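Local coordinates for protein secretion chaperonin CsaA (Picrophilus torridus, PDB 5ZDI), which probably binds tRNA through an OB-type domain and may act as a protein-secretion chaperone, at residues 71-75 and 76-80. Numbering follows the deposited sequence.
Sequences PKQIA and NFISE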
ATOM      1  N   PRO A  71     -16.445  11.068   3.346  1.00 22.96           N
ATOM      2  CA  PRO A  71     -15.704  11.798   4.403  1.00 22.80           C
ATOM      3  C   PRO A  71     -16.130  11.319   5.753  1.00 24.58           C
ATOM      4  O   PRO A  71     -17.280  10.895   5.946  1.00 22.75           O
ATOM      5  CB  PRO A  71     -16.066  13.259   4.168  1.00 23.74           C
ATOM      6  CG  PRO A  71     -17.242  13.259   3.281  1.00 24.88           C
ATOM      7  CD  PRO A  71     -17.251  11.976   2.489  1.00 23.77           C
ATOM      8  N   LYS A  72     -15.199  11.282   6.700  1.00 24.27           N
ATOM      9  CA  LYS A  72     -15.481  10.716   8.026  1.00 27.36           C
ATOM     10  C   LYS A  72     -15.314  11.869   9.020  1.00 29.81           C
ATOM     11  O   LYS A  72     -14.226  12.487   9.119  1.00 25.41           O
ATOM     12  CB  LYS A  72     -14.451   9.621   8.315  1.00 34.23           C
ATOM     13  CG  LYS A  72     -14.585   8.900   9.640  1.00 40.64           C
ATOM     14  CD  LYS A  72     -14.886   7.417   9.428  1.00 53.61           C
ATOM     15  CE  LYS A  72     -14.606   6.636  10.701  1.00 59.87           C
ATOM     16  NZ  LYS A  72     -15.323   7.232  11.868  1.00 63.17           N
ATOM     17  N   GLN A  73     -16.373  12.187   9.750  1.00 28.82           N
ATOM     18  CA  GLN A  73     -16.288  13.163  10.829  1.00 33.32           C
ATOM     19  C   GLN A  73     -15.658  12.501  12.068  1.00 33.58           C
ATOM     20  O   GLN A  73     -16.055  11.390  12.485  1.00 32.10           O
ATOM     21  CB  GLN A  73     -17.664  13.651  11.190  1.00 37.72           C
ATOM     22  CG  GLN A  73     -17.662  14.770  12.223  1.00 43.56           C
ATOM     23  CD  GLN A  73     -17.842  16.127  11.618  1.00 48.32           C
ATOM     24  OE1 GLN A  73     -18.462  16.268  10.551  1.00 57.62           O
ATOM     25  NE2 GLN A  73     -17.329  17.149  12.296  1.00 51.98           N
ATOM     26  N   ILE A  74     -14.682  13.180  12.668  1.00 30.74           N
ATOM     27  CA  ILE A  74     -14.120  12.750  13.918  1.00 31.85           C
ATOM     28  C   ILE A  74     -14.042  14.043  14.740  1.00 32.73           C
ATOM     29  O   ILE A  74     -13.385  15.016  14.335  1.00 28.26           O
ATOM     30  CB  ILE A  74     -12.712  12.167  13.757  1.00 32.37           C
ATOM     31  CG1 ILE A  74     -12.705  10.993  12.775  1.00 35.58           C
ATOM     32  CG2 ILE A  74     -12.146  11.746  15.127  1.00 36.97           C
ATOM     33  CD1 ILE A  74     -11.342  10.506  12.364  1.00 34.42           C
ATOM     34  N   ALA A  75     -14.787  14.091  15.858  1.00 33.70           N
ATOM     35  CA  ALA A  75     -15.032  15.345  16.556  1.00 34.16           C
ATOM     36  C   ALA A  75     -15.453  16.422  15.592  1.00 33.93           C
ATOM     37  O   ALA A  75     -16.401  16.226  14.837  1.00 42.15           O
ATOM     38  CB  ALA A  75     -13.802  15.747  17.410  1.00 37.44           C
ATOM     39  N   ASN A  76     -14.752  17.549  15.598  1.00 32.02           N
ATOM     40  CA  ASN A  76     -14.933  18.681  14.689  1.00 33.36           C
ATOM     41  C   ASN A  76     -14.055  18.691  13.417  1.00 31.50           C
ATOM     42  O   ASN A  76     -13.889  19.724  12.785  1.00 30.11           O
ATOM     43  CB  ASN A  76     -14.553  19.948  15.469  1.00 40.39           C
ATOM     44  CG  ASN A  76     -13.065  19.962  15.879  1.00 47.66           C
ATOM     45  OD1 ASN A  76     -12.468  18.925  16.247  1.00 45.49           O
ATOM     46  ND2 ASN A  76     -12.454  21.146  15.810  1.00 57.31           N
ATOM     47  N   PHE A  77     -13.477  17.547  13.052  1.00 27.84           N
ATOM     48  CA  PHE A  77     -12.532  17.462  11.922  1.00 23.17           C
ATOM     49  C   PHE A  77     -13.092  16.453  10.926  1.00 21.72           C
ATOM     50  O   PHE A  77     -13.678  15.449  11.336  1.00 24.86           O
ATOM     51  CB  PHE A  77     -11.207  16.973  12.492  1.00 24.63           C
ATOM     52  CG  PHE A  77     -10.120  16.769  11.471  1.00 21.52           C
ATOM     53  CD1 PHE A  77      -9.540  17.836  10.801  1.00 21.35           C
ATOM     54  CD2 PHE A  77      -9.698  15.480  11.179  1.00 23.76           C
ATOM     55  CE1 PHE A  77      -8.509  17.605   9.881  1.00 21.67           C
ATOM     56  CE2 PHE A  77      -8.672  15.256  10.243  1.00 22.02           C
ATOM     57  CZ  PHE A  77      -8.079  16.303   9.607  1.00 19.82           C
ATOM     58  N   ILE A  78     -12.893  16.712   9.644  1.00 21.75           N
ATOM     59  CA  ILE A  78     -13.286  15.759   8.605  1.00 20.98           C
ATOM     60  C   ILE A  78     -12.035  15.141   7.986  1.00 17.96           C
ATOM     61  O   ILE A  78     -11.247  15.837   7.328  1.00 18.82           O
ATOM     62  CB  ILE A  78     -14.139  16.443   7.513  1.00 24.44           C
ATOM     63  CG1 ILE A  78     -15.393  17.034   8.149  1.00 28.75           C
ATOM     64  CG2 ILE A  78     -14.506  15.450   6.430  1.00 24.15           C
ATOM     65  CD1 ILE A  78     -16.156  17.938   7.205  1.00 30.31           C
ATOM     66  N   SER A  79     -11.956  13.832   8.145  1.00 18.33           N
ATOM     67  CA  SER A  79     -10.885  13.026   7.585  1.00 18.70           C
ATOM     68  C   SER A  79     -11.396  12.544   6.229  1.00 17.85           C
ATOM     69  O   SER A  79     -12.363  11.791   6.160  1.00 20.77           O
ATOM     70  CB  SER A  79     -10.533  11.891   8.465  1.00 17.91           C
ATOM     71  OG  SER A  79      -9.429  11.188   7.914  1.00 20.21           O
ATOM     72  N   GLU A  80     -10.684  12.936   5.185  1.00 18.57           N
ATOM     73  CA  GLU A  80     -11.113  12.748   3.793  1.00 17.82           C
ATOM     74  C   GLU A  80     -10.483  11.577   3.115  1.00 16.14           C
ATOM     75  O   GLU A  80     -10.982  11.135   2.072  1.00 17.47           O
ATOM     76  CB  GLU A  80     -10.853  13.958   2.983  1.00 18.85           C
ATOM     77  CG  GLU A  80     -11.679  15.150   3.460  1.00 19.37           C
ATOM     78  CD  GLU A  80     -11.244  16.473   2.782  1.00 21.19           C
ATOM     79  OE1 GLU A  80     -10.054  16.900   2.834  1.00 19.28           O
ATOM     80  OE2 GLU A  80     -12.151  17.142   2.212  1.00 25.99           O
TER
HETATM   81  O   HOH W   1     -16.250  19.332  11.021  1.00 51.66           O
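The side-chain amide of Q73 lies over the turn of a tight hairpin: I78 CG1 sits over one of its faces, 4.0 Å from Q73 OE1, and A75 O meets the NE2 end in the amide plane. Q73 NE2 donates to A75 O at 2.9 Å, and N76 CA lies near NE2. A water, tilted well out of the amide plane toward the face that I78 covers, accepts a second bond from Q73 NE2 at 2.7 Å and makes a weak one to N76 O. CG stands anti to the backbone N (chi1 -175°) and the chain bends at chi2, which brings the amide back over the turn. Q73 and I78 share one face of the hairpin, and P71 touches I78 at its end, P71 CB resting on I78 CG2 at 3.5 Å. On the opposite face the F77 ring meets that of F23, planes inclined by about 55°, and I74 and S79 pack towards strand 43-48, where S79 OG bonds to S47 N.

Between the strands, K72 and S79 exchange two backbone hydrogen bonds, as do I74 and F77; the bond from I74 N to F77 O is nearly linear at 176°. The latter pair closes a type II' turn, giving a beta hairpin with a two-residue loop, A75 (with positive phi) and N76 at positions i+1 and i+2. K72 also packs on Y4 of the second subunit.

The chemistry implies a hairpin held mainly by its backbone ladder. The Q73 bond to A75 O probably helps to hold the A75–N76 peptide of the turn on the exposed face; on the other, F77 and I74 pack against F23 of a loop, and S79, through S47, ties that face to strand 43-48.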